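Local coordinates for protein nucleoside-diphosphate-sugar pyrophosphorylase (Vibrio cholerae, PDB 4EVW) that probably transfers a nucleotidyl group between a nucleoside triphosphate and a sugar phosphate, forming an activated nucleotide sugar and releasing pyrophosphate, at residues H35-F40 against T47-I52; D58-V63 against F75-L80; E83-A88 against E185-Y190; P119-P124 against D131-V136. The protein carries 1 engineered substitution. All coordinates share one frame; numbering follows the deposited sequence. Where two conformers were deposited one is given.

Interaction 1 (H35-F40 against T47-I52); sequences HSVNSF and TPFLFI
Across a backbone separation of 9.5 Å between the CA atoms of Val37 and Phe49, the C-terminal part of helix 32-37 and the 3-10 turn that continues it face strand 49-54, and side chains alone bridge the gap. Val37 divides its two methyls between two aromatic residues of the strand. With CG1 anti to the backbone N (chi1 179°), CG2 falls beside that N and comes to the edge of the Phe51 ring, near the ring plane, 3.9 Å from Phe51 CE1. The other methyl, Val37 CG1, approaches Phe49 CE2 at 4.1 Å and meets that ring obliquely. Phe49 reaches further along the helical segment, its ring edge running up to the first side-chain carbon of Phe40, with Phe49 CZ 3.7 Å from Phe40 CB. The Phe40 ring leads on toward Phe112 and Phe121. No hydrogen bond crosses this apolar contact. The turn is braced from within instead: Ser36 O accepts from Ser39 N and, on the same face of its carbonyl plane, from Ser39 OG at 2.7 Å. The helix packs on part of one face of the central mixed sheet, beside helix 59-70, where strand 49-54 runs between the parallel strands 2-5 and 75-80; Ile2 touches Phe40 and Phe49, while Val63 and Ala67 of helix 59-70 close over Phe51.

Interaction 2 (D58-V63 against F75-L80); sequences DTAVFV and FYIAEL
Ile77 fills the tight part of this contact, its CD1 methyl lying 3.6 Å from Ala60 O and 4.0 Å from Val63 CG1. The CG1 branch stands anti to the carbonyl carbon (chi1 -65°) and continues extended to CD1, which carries the terminal methyl to the helix, where the side chains of Ile77 and Val63 lie alongside one another, pointing in opposite senses. The second branch is less snug, with Ile77 CG2 4.3 Å from Ala60 CB. Toward the N-terminal end of the helix the packing gives way to a polar, hydrated margin. There the extended Glu79 side chain brings OE1 to 3.8 Å from Ala60 CB, and a water fills in as the go-between: it accepts from Ala60 N at 3.0 Å and donates to Glu79 OE1 at 2.6 Å. The carboxylate is thus linked through water to a backbone N-H of the first helical turn, which probably favours its negative charge. Helix and strand run nearly antiparallel, 167° between their directions, as expected in the beta-alpha-beta unit of strand 49-54, helix 59-70 and strand 75-80. Val63 also rests on Phe51 and Val53 of the first strand, while helix 87-100 packs against Tyr76, Ala78 and Leu80.

Interaction 3 (E83-A88 against E185-Y190); sequences ETRGQA and EAYREY
Tyr187 projects from helix 180-191 toward the start of helix 87-100, and one side of its ring, CD1 and CE1, lies along Ala88. Its CG is anti to the backbone N (chi1 -178°), which sends the ring outward from its own helix axis and into the other segment. Ala88 O approaches the ring obliquely, 3.5 Å from Tyr187 CE1, and the methyl of the same residue, Ala88 CB, lies 4.1 Å from Tyr187 CE1. Further out, the Arg85 side chain, bent at chi3, crosses the tyrosine at about a right angle. Guanidinium and ring planes stand 80° apart, and Arg85 NH2 approaches Tyr187 OH no closer than 4.2 Å, a loose contact at the exposed margin. The next residue, Arg188, pairs with Glu185 of its own helix in one of its two conformers, away from the contact. Glu89, Thr92 and Leu203 also touch the tyrosine. Between the two segments, then, the chemistry is van der Waals contact without a hydrogen bond; Ala88 O takes its hydrogen bonds from Tyr183 OH and Thr92 OG1, so this buried carbonyl is satisfied without help from Tyr187.

Interaction 4 (P119-P124 against D131-V136); sequences PNFVFP and DGYLEV
Tyr133 has its CG between the backbone N and the carbonyl carbon (chi1 85°), whereas Phe121 holds CG anti to its backbone N (chi1 175°), and these two torsions bring the phenol end and the phenylalanine edge together from opposite directions. The contact ties the irregular loop before strand 132-138 to that strand, within the mixed, Rossmann-like alpha/beta fold expected of nucleotidyltransferases of this kind. Phe121 presents its edge: near the ring plane, CZ is 3.7 Å from Tyr133 OH and CE2 is 3.6 Å from Glu135 OE2. The extended Glu135 runs beside the ring, heading the other way, its carboxylate plane turned 63° from the ring. That carboxylate is committed to other partners, OE1 to Thr172 OG1 and OE2 to Arg118 in a salt bridge, which fix it beside the aromatic edge. Within the loop, Phe121 also sets CE1 over the centre of the Phe123 ring, 3.6 Å above its plane. Leu174 of strand 174-177 packs on Phe121, Tyr133 and Glu135, and the Tyr133 ring also meets His176 of that strand. Pro124 also packs against the phenol end, its CG lying obliquely to the tyrosine ring at 3.5 Å from Tyr133 CZ, and the tightest approach of the whole contact is Pro124 CD to Tyr133 OH, 3.0 Å.

How the interactions relate
Interactions 1 and 2 pack helices against neighbouring strands of the same sheet: strands 49-54 and 75-80 pair through backbone hydrogen bonds between Phe49, Phe51 and Tyr76, and Phe51 packs on Val63. Interaction 1 is wholly apolar and buried, whereas interaction 2 is only partly buried and ends in a water bridge. Interaction 4 is also buried but brings in a phenol and a carboxylate; it joins interaction 1 through the Ser39–Phe121 backbone hydrogen bond and the Phe40–Phe121 rings. Segment 83-88 comes shortly after strand 75-80 in sequence, but interaction 3, across the chain's centre from interaction 1, ties it to a distant helix, combining a buried tyrosine and alanine with an exposed arginine.

Interaction 1 (H35-F40 against T47-I52)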
loop_
_atom_site.group_PDB
_atom_site.type_symbol
_atom_site.label_atom_id
_atom_site.label_comp_id
_atom_site.label_asym_id
_atom_site.label_seq_id
_atom_site.Cartn_x
_atom_site.Cartn_y
_atom_site.Cartn_z
ATOM N N HIS A 35 -3.380 5.584 -13.325
ATOM C CA HIS A 35 -4.624 5.844 -12.606
ATOM C C HIS A 35 -4.372 5.805 -11.102
ATOM O O HIS A 35 -4.890 6.629 -10.350
ATOM C CB HIS A 35 -5.678 4.788 -12.934
ATOM C CG HIS A 35 -6.371 5.003 -14.242
ATOM N ND1 HIS A 35 -7.183 6.088 -14.483
ATOM C CD2 HIS A 35 -6.401 4.251 -15.367
ATOM C CE1 HIS A 35 -7.688 5.996 -15.701
ATOM N NE2 HIS A 35 -7.228 4.890 -16.258
ATOM N N SER A 36 -3.579 4.835 -10.665
ATOM C CA SER A 36 -3.292 4.703 -9.244
ATOM C C SER A 36 -2.352 5.775 -8.708
ATOM O O SER A 36 -2.644 6.403 -7.691
ATOM C CB SER A 36 -2.714 3.317 -8.938
ATOM O OG SER A 36 -2.324 3.234 -7.577
ATOM N N VAL A 37 -1.230 5.996 -9.385
ATOM C CA VAL A 37 -0.273 6.991 -8.919
ATOM C C VAL A 37 -0.831 8.408 -9.000
ATOM O O VAL A 37 -0.476 9.261 -8.187
ATOM C CB VAL A 37 1.057 6.893 -9.703
ATOM C CG1 VAL A 37 2.042 7.951 -9.217
ATOM C CG2 VAL A 37 1.654 5.507 -9.508
ATOM N N ASN A 38 -1.714 8.660 -9.963
ATOM C CA ASN A 38 -2.303 9.989 -10.085
ATOM C C ASN A 38 -3.134 10.368 -8.868
ATOM O O ASN A 38 -3.487 11.536 -8.688
ATOM C CB ASN A 38 -3.143 10.107 -11.357
ATOM C CG ASN A 38 -2.346 10.676 -12.506
ATOM O OD1 ASN A 38 -1.430 11.468 -12.293
ATOM N ND2 ASN A 38 -2.691 10.288 -13.729
ATOM N N SER A 39 -3.447 9.377 -8.038
ATOM C CA SER A 39 -4.189 9.623 -6.806
ATOM C C SER A 39 -3.433 10.694 -6.036
ATOM O O SER A 39 -4.028 11.556 -5.390
ATOM C CB SER A 39 -4.227 8.366 -5.928
ATOM O OG SER A 39 -4.929 7.300 -6.543
ATOM N N PHE A 40 -2.107 10.627 -6.118
ATOM C CA PHE A 40 -1.222 11.539 -5.397
ATOM C C PHE A 40 -0.686 12.731 -6.182
ATOM O O PHE A 40 0.363 13.284 -5.834
ATOM C CB PHE A 40 -0.039 10.746 -4.850
ATOM C CG PHE A 40 -0.444 9.567 -4.022
ATOM C CD1 PHE A 40 -0.549 8.300 -4.587
ATOM C CD2 PHE A 40 -0.746 9.731 -2.677
ATOM C CE1 PHE A 40 -0.955 7.210 -3.813
ATOM C CE2 PHE A 40 -1.149 8.654 -1.899
ATOM C CZ PHE A 40 -1.255 7.393 -2.464
ATOM N N THR A 47 6.850 15.549 -2.764
ATOM C CA THR A 47 7.070 14.322 -2.020
ATOM C C THR A 47 7.777 13.229 -2.794
ATOM O O THR A 47 7.474 12.990 -3.956
ATOM C CB THR A 47 5.699 13.803 -1.548
ATOM O OG1 THR A 47 4.981 14.881 -0.934
ATOM C CG2 THR A 47 5.842 12.656 -0.562
ATOM N N PRO A 48 8.742 12.550 -2.157
ATOM C CA PRO A 48 9.430 11.483 -2.885
ATOM C C PRO A 48 8.540 10.247 -3.013
ATOM O O PRO A 48 7.692 9.988 -2.153
ATOM C CB PRO A 48 10.672 11.226 -2.032
ATOM C CG PRO A 48 10.211 11.571 -0.647
ATOM C CD PRO A 48 9.385 12.814 -0.856
ATOM N N PHE A 49 8.725 9.508 -4.101
ATOM C CA PHE A 49 7.982 8.273 -4.350
ATOM C C PHE A 49 8.985 7.140 -4.484
ATOM O O PHE A 49 10.041 7.303 -5.097
ATOM C CB PHE A 49 7.193 8.332 -5.671
ATOM C CG PHE A 49 5.958 9.172 -5.614
ATOM C CD1 PHE A 49 6.048 10.551 -5.476
ATOM C CD2 PHE A 49 4.698 8.582 -5.700
ATOM C CE1 PHE A 49 4.904 11.336 -5.422
ATOM C CE2 PHE A 49 3.546 9.357 -5.646
ATOM C CZ PHE A 49 3.649 10.739 -5.507
ATOM N N LEU A 50 8.657 5.990 -3.905
ATOM C CA LEU A 50 9.516 4.817 -4.024
ATOM C C LEU A 50 8.681 3.730 -4.677
ATOM O O LEU A 50 7.675 3.285 -4.112
ATOM C CB LEU A 50 9.996 4.332 -2.654
ATOM C CG LEU A 50 10.706 2.971 -2.643
ATOM C CD1 LEU A 50 11.968 3.005 -3.489
ATOM C CD2 LEU A 50 11.047 2.605 -1.209
ATOM N N PHE A 51 9.085 3.318 -5.876
ATOM C CA PHE A 51 8.380 2.267 -6.592
ATOM C C PHE A 51 9.208 1.000 -6.424
ATOM O O PHE A 51 10.390 0.978 -6.767
ATOM C CB PHE A 51 8.256 2.639 -8.073
ATOM C CG PHE A 51 7.480 3.913 -8.310
ATOM C CD1 PHE A 51 6.093 3.929 -8.200
ATOM C CD2 PHE A 51 8.140 5.095 -8.615
ATOM C CE1 PHE A 51 5.370 5.112 -8.392
ATOM C CE2 PHE A 51 7.427 6.285 -8.809
ATOM C CZ PHE A 51 6.041 6.289 -8.697
ATOM N N ILE A 52 8.595 -0.044 -5.882
ATOM C CA ILE A 52 9.308 -1.298 -5.668
ATOM C C ILE A 52 8.765 -2.297 -6.664
ATOM O O ILE A 52 7.631 -2.759 -6.558
ATOM C CB ILE A 52 9.115 -1.813 -4.235
ATOM C CG1 ILE A 52 9.427 -0.687 -3.241
ATOM C CG2 ILE A 52 10.052 -2.988 -3.982
ATOM C CD1 ILE A 52 9.044 -1.007 -1.801
#

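Interaction 2 (D58-V63 against F75-L80)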
loop_
_atom_site.group_PDB
_atom_site.type_symbol
_atom_site.label_atom_id
_atom_site.label_comp_id
_atom_site.label_asym_id
_atom_site.label_seq_id
_atom_site.Cartn_x
_atom_site.Cartn_y
_atom_site.Cartn_z
ATOM N N ASP A 58 10.242 -5.682 -18.086
ATOM C CA ASP A 58 10.887 -4.386 -18.247
ATOM C C ASP A 58 10.143 -3.314 -17.454
ATOM O O ASP A 58 10.007 -2.166 -17.884
ATOM C CB ASP A 58 10.947 -4.039 -19.736
ATOM C CG ASP A 58 11.748 -5.062 -20.535
ATOM O OD1 ASP A 58 12.940 -5.258 -20.213
ATOM O OD2 ASP A 58 11.189 -5.675 -21.471
ATOM N N THR A 59 9.683 -3.705 -16.271
ATOM C CA THR A 59 8.922 -2.817 -15.402
ATOM C C THR A 59 9.679 -1.588 -14.895
ATOM O O THR A 59 9.101 -0.501 -14.823
ATOM C CB THR A 59 8.345 -3.601 -14.202
ATOM O OG1 THR A 59 7.483 -4.636 -14.691
ATOM C CG2 THR A 59 7.539 -2.683 -13.296
ATOM N N ALA A 60 10.955 -1.739 -14.547
ATOM C CA ALA A 60 11.722 -0.595 -14.060
ATOM C C ALA A 60 11.711 0.528 -15.098
ATOM O O ALA A 60 11.521 1.700 -14.761
ATOM C CB ALA A 60 13.159 -1.010 -13.740
ATOM N N VAL A 61 11.917 0.166 -16.363
ATOM C CA VAL A 61 11.912 1.150 -17.439
ATOM C C VAL A 61 10.523 1.772 -17.588
ATOM O O VAL A 61 10.394 2.990 -17.730
ATOM C CB VAL A 61 12.347 0.508 -18.779
ATOM C CG1 VAL A 61 12.052 1.449 -19.937
ATOM C CG2 VAL A 61 13.841 0.184 -18.733
ATOM N N PHE A 62 9.487 0.936 -17.548
ATOM C CA PHE A 62 8.106 1.409 -17.661
ATOM C C PHE A 62 7.790 2.438 -16.566
ATOM O O PHE A 62 7.273 3.526 -16.845
ATOM C CB PHE A 62 7.142 0.215 -17.556
ATOM C CG PHE A 62 5.691 0.600 -17.372
ATOM C CD1 PHE A 62 4.877 0.871 -18.470
ATOM C CD2 PHE A 62 5.138 0.671 -16.096
ATOM C CE1 PHE A 62 3.528 1.201 -18.294
ATOM C CE2 PHE A 62 3.796 1.003 -15.908
ATOM C CZ PHE A 62 2.986 1.267 -17.008
ATOM N N VAL A 63 8.112 2.094 -15.321
ATOM C CA VAL A 63 7.855 2.987 -14.192
ATOM C C VAL A 63 8.639 4.287 -14.298
ATOM O O VAL A 63 8.096 5.365 -14.063
ATOM C CB VAL A 63 8.198 2.300 -12.847
ATOM C CG1 VAL A 63 8.079 3.297 -11.688
ATOM C CG2 VAL A 63 7.257 1.133 -12.627
ATOM N N PHE A 75 11.783 10.601 -7.372
ATOM C CA PHE A 75 11.353 9.231 -7.196
ATOM C C PHE A 75 12.514 8.271 -7.290
ATOM O O PHE A 75 13.557 8.567 -7.886
ATOM C CB PHE A 75 10.231 8.871 -8.184
ATOM C CG PHE A 75 10.662 8.806 -9.624
ATOM C CD1 PHE A 75 11.141 7.619 -10.168
ATOM C CD2 PHE A 75 10.570 9.931 -10.442
ATOM C CE1 PHE A 75 11.519 7.550 -11.511
ATOM C CE2 PHE A 75 10.946 9.873 -11.784
ATOM C CZ PHE A 75 11.420 8.681 -12.320
ATOM N N TYR A 76 12.317 7.116 -6.671
ATOM C CA TYR A 76 13.321 6.079 -6.620
ATOM C C TYR A 76 12.684 4.779 -7.054
ATOM O O TYR A 76 11.482 4.562 -6.875
ATOM C CB TYR A 76 13.837 5.941 -5.187
ATOM C CG TYR A 76 14.257 7.250 -4.565
ATOM C CD1 TYR A 76 15.510 7.802 -4.828
ATOM C CD2 TYR A 76 13.396 7.947 -3.718
ATOM C CE1 TYR A 76 15.893 9.016 -4.258
ATOM C CE2 TYR A 76 13.768 9.162 -3.145
ATOM C CZ TYR A 76 15.017 9.689 -3.418
ATOM O OH TYR A 76 15.386 10.889 -2.846
ATOM N N ILE A 77 13.493 3.909 -7.634
ATOM C CA ILE A 77 12.995 2.623 -8.067
ATOM C C ILE A 77 13.885 1.564 -7.452
ATOM O O ILE A 77 15.109 1.614 -7.578
ATOM C CB ILE A 77 13.020 2.493 -9.600
ATOM C CG1 ILE A 77 12.055 3.507 -10.215
ATOM C CG2 ILE A 77 12.638 1.069 -10.010
ATOM C CD1 ILE A 77 12.059 3.508 -11.730
ATOM N N ALA A 78 13.261 0.624 -6.754
ATOM C CA ALA A 78 13.989 -0.465 -6.130
ATOM C C ALA A 78 13.548 -1.698 -6.896
ATOM O O ALA A 78 12.370 -2.050 -6.900
ATOM C CB ALA A 78 13.610 -0.581 -4.653
ATOM N N GLU A 79 14.488 -2.347 -7.566
ATOM C CA GLU A 79 14.145 -3.524 -8.346
ATOM C C GLU A 79 14.506 -4.796 -7.592
ATOM O O GLU A 79 15.667 -5.013 -7.249
ATOM C CB GLU A 79 14.864 -3.479 -9.697
ATOM C CG GLU A 79 14.468 -4.592 -10.645
ATOM C CD GLU A 79 15.230 -4.534 -11.955
ATOM O OE1 GLU A 79 14.582 -4.437 -13.015
ATOM O OE2 GLU A 79 16.479 -4.587 -11.922
ATOM N N LEU A 80 13.503 -5.624 -7.322
ATOM C CA LEU A 80 13.708 -6.871 -6.599
ATOM C C LEU A 80 13.885 -7.999 -7.612
ATOM O O LEU A 80 13.281 -7.975 -8.679
ATOM C CB LEU A 80 12.509 -7.141 -5.686
ATOM C CG LEU A 80 12.204 -6.000 -4.700
ATOM C CD1 LEU A 80 11.161 -6.457 -3.683
ATOM C CD2 LEU A 80 13.483 -5.583 -3.980
HETATM O O HOH W 1 12.079 -4.458 -13.836
#

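Interaction 3 (E83-A88 against E185-Y190)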
loop_
_atom_site.group_PDB
_atom_site.type_symbol
_atom_site.label_atom_id
_atom_site.label_comp_id
_atom_site.label_asym_id
_atom_site.label_seq_id
_atom_site.Cartn_x
_atom_site.Cartn_y
_atom_site.Cartn_z
ATOM N N GLU A 83 10.595 -13.235 -5.948
ATOM C CA GLU A 83 9.231 -12.957 -5.529
ATOM C C GLU A 83 9.317 -12.798 -4.014
ATOM O O GLU A 83 10.221 -13.353 -3.389
ATOM C CB GLU A 83 8.320 -14.142 -5.850
ATOM C CG GLU A 83 8.211 -14.494 -7.319
ATOM C CD GLU A 83 7.406 -15.761 -7.543
ATOM O OE1 GLU A 83 6.500 -16.041 -6.729
ATOM O OE2 GLU A 83 7.668 -16.470 -8.539
ATOM N N THR A 84 8.394 -12.045 -3.425
ATOM C CA THR A 84 8.392 -11.879 -1.976
ATOM C C THR A 84 7.184 -12.608 -1.400
ATOM O O THR A 84 6.343 -13.113 -2.140
ATOM C CB THR A 84 8.304 -10.403 -1.553
ATOM O OG1 THR A 84 7.009 -9.892 -1.886
ATOM C CG2 THR A 84 9.384 -9.576 -2.255
ATOM N N ARG A 85 7.100 -12.647 -0.076
ATOM C CA ARG A 85 6.004 -13.322 0.602
ATOM C C ARG A 85 4.792 -12.409 0.776
ATOM O O ARG A 85 3.784 -12.811 1.348
ATOM C CB ARG A 85 6.479 -13.825 1.969
ATOM C CG ARG A 85 7.696 -14.751 1.905
ATOM C CD ARG A 85 8.162 -15.161 3.299
ATOM N NE ARG A 85 9.259 -14.337 3.801
ATOM C CZ ARG A 85 9.661 -14.317 5.070
ATOM N NH1 ARG A 85 9.053 -15.071 5.977
ATOM N NH2 ARG A 85 10.682 -13.552 5.432
ATOM N N GLY A 86 4.888 -11.181 0.278
ATOM C CA GLY A 86 3.772 -10.260 0.414
ATOM C C GLY A 86 4.222 -8.813 0.481
ATOM O O GLY A 86 5.412 -8.534 0.604
ATOM N N GLN A 87 3.270 -7.890 0.414
ATOM C CA GLN A 87 3.592 -6.463 0.432
ATOM C C GLN A 87 4.484 -5.982 1.567
ATOM O O GLN A 87 5.298 -5.082 1.367
ATOM C CB GLN A 87 2.314 -5.622 0.431
ATOM C CG GLN A 87 1.532 -5.672 -0.866
ATOM C CD GLN A 87 0.371 -4.697 -0.864
ATOM O OE1 GLN A 87 -0.010 -4.171 0.183
ATOM N NE2 GLN A 87 -0.203 -4.457 -2.038
ATOM N N ALA A 88 4.332 -6.555 2.759
ATOM C CA ALA A 88 5.156 -6.114 3.876
ATOM C C ALA A 88 6.623 -6.429 3.607
ATOM O O ALA A 88 7.498 -5.623 3.922
ATOM C CB ALA A 88 4.696 -6.773 5.182
ATOM N N GLU A 185 10.785 -1.731 12.510
ATOM C CA GLU A 185 10.808 -2.411 13.800
ATOM C C GLU A 185 9.590 -3.332 13.929
ATOM O O GLU A 185 9.703 -4.454 14.418
ATOM C CB GLU A 185 10.813 -1.389 14.932
ATOM C CG GLU A 185 10.902 -2.004 16.312
ATOM C CD GLU A 185 12.195 -2.769 16.542
ATOM O OE1 GLU A 185 13.153 -2.604 15.754
ATOM O OE2 GLU A 185 12.250 -3.537 17.527
ATOM N N ALA A 186 8.423 -2.869 13.484
ATOM C CA ALA A 186 7.225 -3.702 13.549
ATOM C C ALA A 186 7.417 -4.930 12.660
ATOM O O ALA A 186 7.013 -6.042 13.016
ATOM C CB ALA A 186 6.013 -2.917 13.094
ATOM N N TYR A 187 8.031 -4.723 11.500
ATOM C CA TYR A 187 8.294 -5.813 10.570
ATOM C C TYR A 187 9.208 -6.845 11.208
ATOM O O TYR A 187 8.958 -8.046 11.134
ATOM C CB TYR A 187 8.969 -5.299 9.302
ATOM C CG TYR A 187 9.203 -6.404 8.298
ATOM C CD1 TYR A 187 8.183 -6.815 7.441
ATOM C CD2 TYR A 187 10.436 -7.048 8.216
ATOM C CE1 TYR A 187 8.384 -7.845 6.522
ATOM C CE2 TYR A 187 10.651 -8.080 7.305
ATOM C CZ TYR A 187 9.623 -8.468 6.457
ATOM O OH TYR A 187 9.834 -9.470 5.537
ATOM N N ARG A 188 10.254 -6.377 11.830
ATOM C CA ARG A 188 11.228 -7.268 12.467
ATOM C C ARG A 188 10.554 -8.073 13.534
ATOM O O ARG A 188 10.739 -9.232 13.604
ATOM C CB ARG A 188 12.357 -6.476 13.103
ATOM C CG ARG A 188 13.342 -5.976 12.102
ATOM C CD ARG A 188 14.593 -5.541 12.813
ATOM N NE ARG A 188 14.431 -4.222 13.408
ATOM C CZ ARG A 188 14.633 -3.086 12.750
ATOM N NH1 ARG A 188 15.008 -3.114 11.477
ATOM N NH2 ARG A 188 14.459 -1.927 13.365
ATOM N N GLU A 189 9.752 -7.462 14.359
ATOM C CA GLU A 189 9.045 -8.168 15.413
ATOM C C GLU A 189 8.080 -9.183 14.811
ATOM O O GLU A 189 8.014 -10.331 15.250
ATOM C CB GLU A 189 8.282 -7.172 16.279
ATOM C CG GLU A 189 9.179 -6.299 17.134
ATOM C CD GLU A 189 9.797 -7.063 18.295
ATOM O OE1 GLU A 189 9.333 -8.186 18.588
ATOM O OE2 GLU A 189 10.737 -6.531 18.924
ATOM N N TYR A 190 7.342 -8.760 13.795
ATOM C CA TYR A 190 6.377 -9.632 13.149
ATOM C C TYR A 190 6.988 -10.905 12.571
ATOM O O TYR A 190 6.445 -11.990 12.768
ATOM C CB TYR A 190 5.633 -8.873 12.052
ATOM C CG TYR A 190 4.418 -9.598 11.531
ATOM C CD1 TYR A 190 4.437 -10.228 10.290
ATOM C CD2 TYR A 190 3.246 -9.652 12.284
ATOM C CE1 TYR A 190 3.310 -10.900 9.805
ATOM C CE2 TYR A 190 2.116 -10.322 11.811
ATOM C CZ TYR A 190 2.155 -10.941 10.573
ATOM O OH TYR A 190 1.042 -11.603 10.104
#

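Interaction 4 (P119-P124 against D131-V136)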
loop_
_atom_site.group_PDB
_atom_site.type_symbol
_atom_site.label_atom_id
_atom_site.label_comp_id
_atom_site.label_asym_id
_atom_site.label_seq_id
_atom_site.Cartn_x
_atom_site.Cartn_y
_atom_site.Cartn_z
ATOM N N PRO A 119 -8.798 9.121 -6.031
ATOM C CA PRO A 119 -8.758 10.444 -6.661
ATOM C C PRO A 119 -8.626 11.623 -5.694
ATOM O O PRO A 119 -9.269 11.656 -4.644
ATOM C CB PRO A 119 -10.079 10.515 -7.426
ATOM C CG PRO A 119 -10.489 9.092 -7.608
ATOM C CD PRO A 119 -10.066 8.428 -6.329
ATOM N N ASN A 120 -7.792 12.589 -6.067
ATOM C CA ASN A 120 -7.604 13.805 -5.281
ATOM C C ASN A 120 -7.205 13.563 -3.828
ATOM O O ASN A 120 -7.682 14.247 -2.921
ATOM C CB ASN A 120 -8.891 14.641 -5.326
ATOM C CG ASN A 120 -9.421 14.824 -6.744
ATOM O OD1 ASN A 120 -8.663 15.112 -7.666
ATOM N ND2 ASN A 120 -10.732 14.661 -6.916
ATOM N N PHE A 121 -6.330 12.593 -3.598
ATOM C CA PHE A 121 -5.898 12.307 -2.241
ATOM C C PHE A 121 -5.171 13.492 -1.612
ATOM O O PHE A 121 -4.367 14.153 -2.262
ATOM C CB PHE A 121 -4.962 11.087 -2.220
ATOM C CG PHE A 121 -4.368 10.796 -0.864
ATOM C CD1 PHE A 121 -3.147 11.353 -0.480
ATOM C CD2 PHE A 121 -5.045 9.984 0.038
ATOM C CE1 PHE A 121 -2.611 11.102 0.784
ATOM C CE2 PHE A 121 -4.518 9.729 1.304
ATOM C CZ PHE A 121 -3.300 10.288 1.678
ATOM N N VAL A 122 -5.477 13.756 -0.344
ATOM C CA VAL A 122 -4.815 14.796 0.439
ATOM C C VAL A 122 -4.677 14.169 1.823
ATOM O O VAL A 122 -5.631 13.578 2.328
ATOM C CB VAL A 122 -5.651 16.097 0.562
ATOM C CG1 VAL A 122 -4.943 17.070 1.504
ATOM C CG2 VAL A 122 -5.829 16.748 -0.808
ATOM N N PHE A 123 -3.495 14.265 2.428
ATOM C CA PHE A 123 -3.290 13.676 3.749
ATOM C C PHE A 123 -4.265 14.274 4.750
ATOM O O PHE A 123 -4.522 15.477 4.730
ATOM C CB PHE A 123 -1.856 13.913 4.236
ATOM C CG PHE A 123 -0.835 13.036 3.570
ATOM C CD1 PHE A 123 -0.709 11.695 3.925
ATOM C CD2 PHE A 123 -0.018 13.543 2.565
ATOM C CE1 PHE A 123 0.217 10.871 3.290
ATOM C CE2 PHE A 123 0.912 12.727 1.920
ATOM C CZ PHE A 123 1.029 11.391 2.283
ATOM N N PRO A 124 -4.835 13.435 5.632
ATOM C CA PRO A 124 -5.783 13.931 6.633
ATOM C C PRO A 124 -5.040 14.553 7.814
ATOM O O PRO A 124 -3.859 14.288 8.025
ATOM C CB PRO A 124 -6.562 12.678 7.016
ATOM C CG PRO A 124 -5.519 11.611 6.931
ATOM C CD PRO A 124 -4.739 11.964 5.671
ATOM N N ASP A 131 1.109 8.358 15.322
ATOM C CA ASP A 131 2.340 7.679 14.945
ATOM C C ASP A 131 2.113 6.928 13.640
ATOM O O ASP A 131 3.061 6.475 12.991
ATOM C CB ASP A 131 2.779 6.715 16.051
ATOM C CG ASP A 131 3.264 7.445 17.295
ATOM O OD1 ASP A 131 4.141 8.324 17.155
ATOM O OD2 ASP A 131 2.777 7.144 18.406
ATOM N N GLY A 132 0.844 6.805 13.259
ATOM C CA GLY A 132 0.500 6.120 12.026
ATOM C C GLY A 132 -1.006 6.005 11.902
ATOM O O GLY A 132 -1.729 6.152 12.884
ATOM N N TYR A 133 -1.500 5.766 10.698
ATOM C CA TYR A 133 -2.935 5.619 10.537
ATOM C C TYR A 133 -3.271 4.767 9.334
ATOM O O TYR A 133 -2.496 4.674 8.379
ATOM C CB TYR A 133 -3.629 6.988 10.425
ATOM C CG TYR A 133 -3.648 7.580 9.034
ATOM C CD1 TYR A 133 -2.591 8.362 8.562
ATOM C CD2 TYR A 133 -4.723 7.340 8.180
ATOM C CE1 TYR A 133 -2.616 8.896 7.268
ATOM C CE2 TYR A 133 -4.756 7.860 6.897
ATOM C CZ TYR A 133 -3.704 8.634 6.445
ATOM O OH TYR A 133 -3.758 9.148 5.170
ATOM N N LEU A 134 -4.433 4.132 9.404
ATOM C CA LEU A 134 -4.922 3.282 8.332
ATOM C C LEU A 134 -6.132 3.967 7.744
ATOM O O LEU A 134 -7.037 4.367 8.473
ATOM C CB LEU A 134 -5.365 1.913 8.869
ATOM C CG LEU A 134 -4.319 0.993 9.494
ATOM C CD1 LEU A 134 -4.208 1.257 10.994
ATOM C CD2 LEU A 134 -4.729 -0.457 9.235
ATOM N N GLU A 135 -6.147 4.115 6.429
ATOM C CA GLU A 135 -7.291 4.722 5.771
ATOM C C GLU A 135 -8.312 3.601 5.650
ATOM O O GLU A 135 -7.973 2.488 5.239
ATOM C CB GLU A 135 -6.891 5.223 4.395
ATOM C CG GLU A 135 -7.980 5.966 3.662
ATOM C CD GLU A 135 -7.507 6.416 2.304
ATOM O OE1 GLU A 135 -7.348 5.551 1.418
ATOM O OE2 GLU A 135 -7.271 7.632 2.132
ATOM N N VAL A 136 -9.557 3.879 6.016
ATOM C CA VAL A 136 -10.588 2.851 5.963
ATOM C C VAL A 136 -11.893 3.331 5.338
ATOM O O VAL A 136 -12.125 4.533 5.199
ATOM C CB VAL A 136 -10.908 2.318 7.392
ATOM C CG1 VAL A 136 -9.677 1.648 7.994
ATOM C CG2 VAL A 136 -11.381 3.466 8.295
#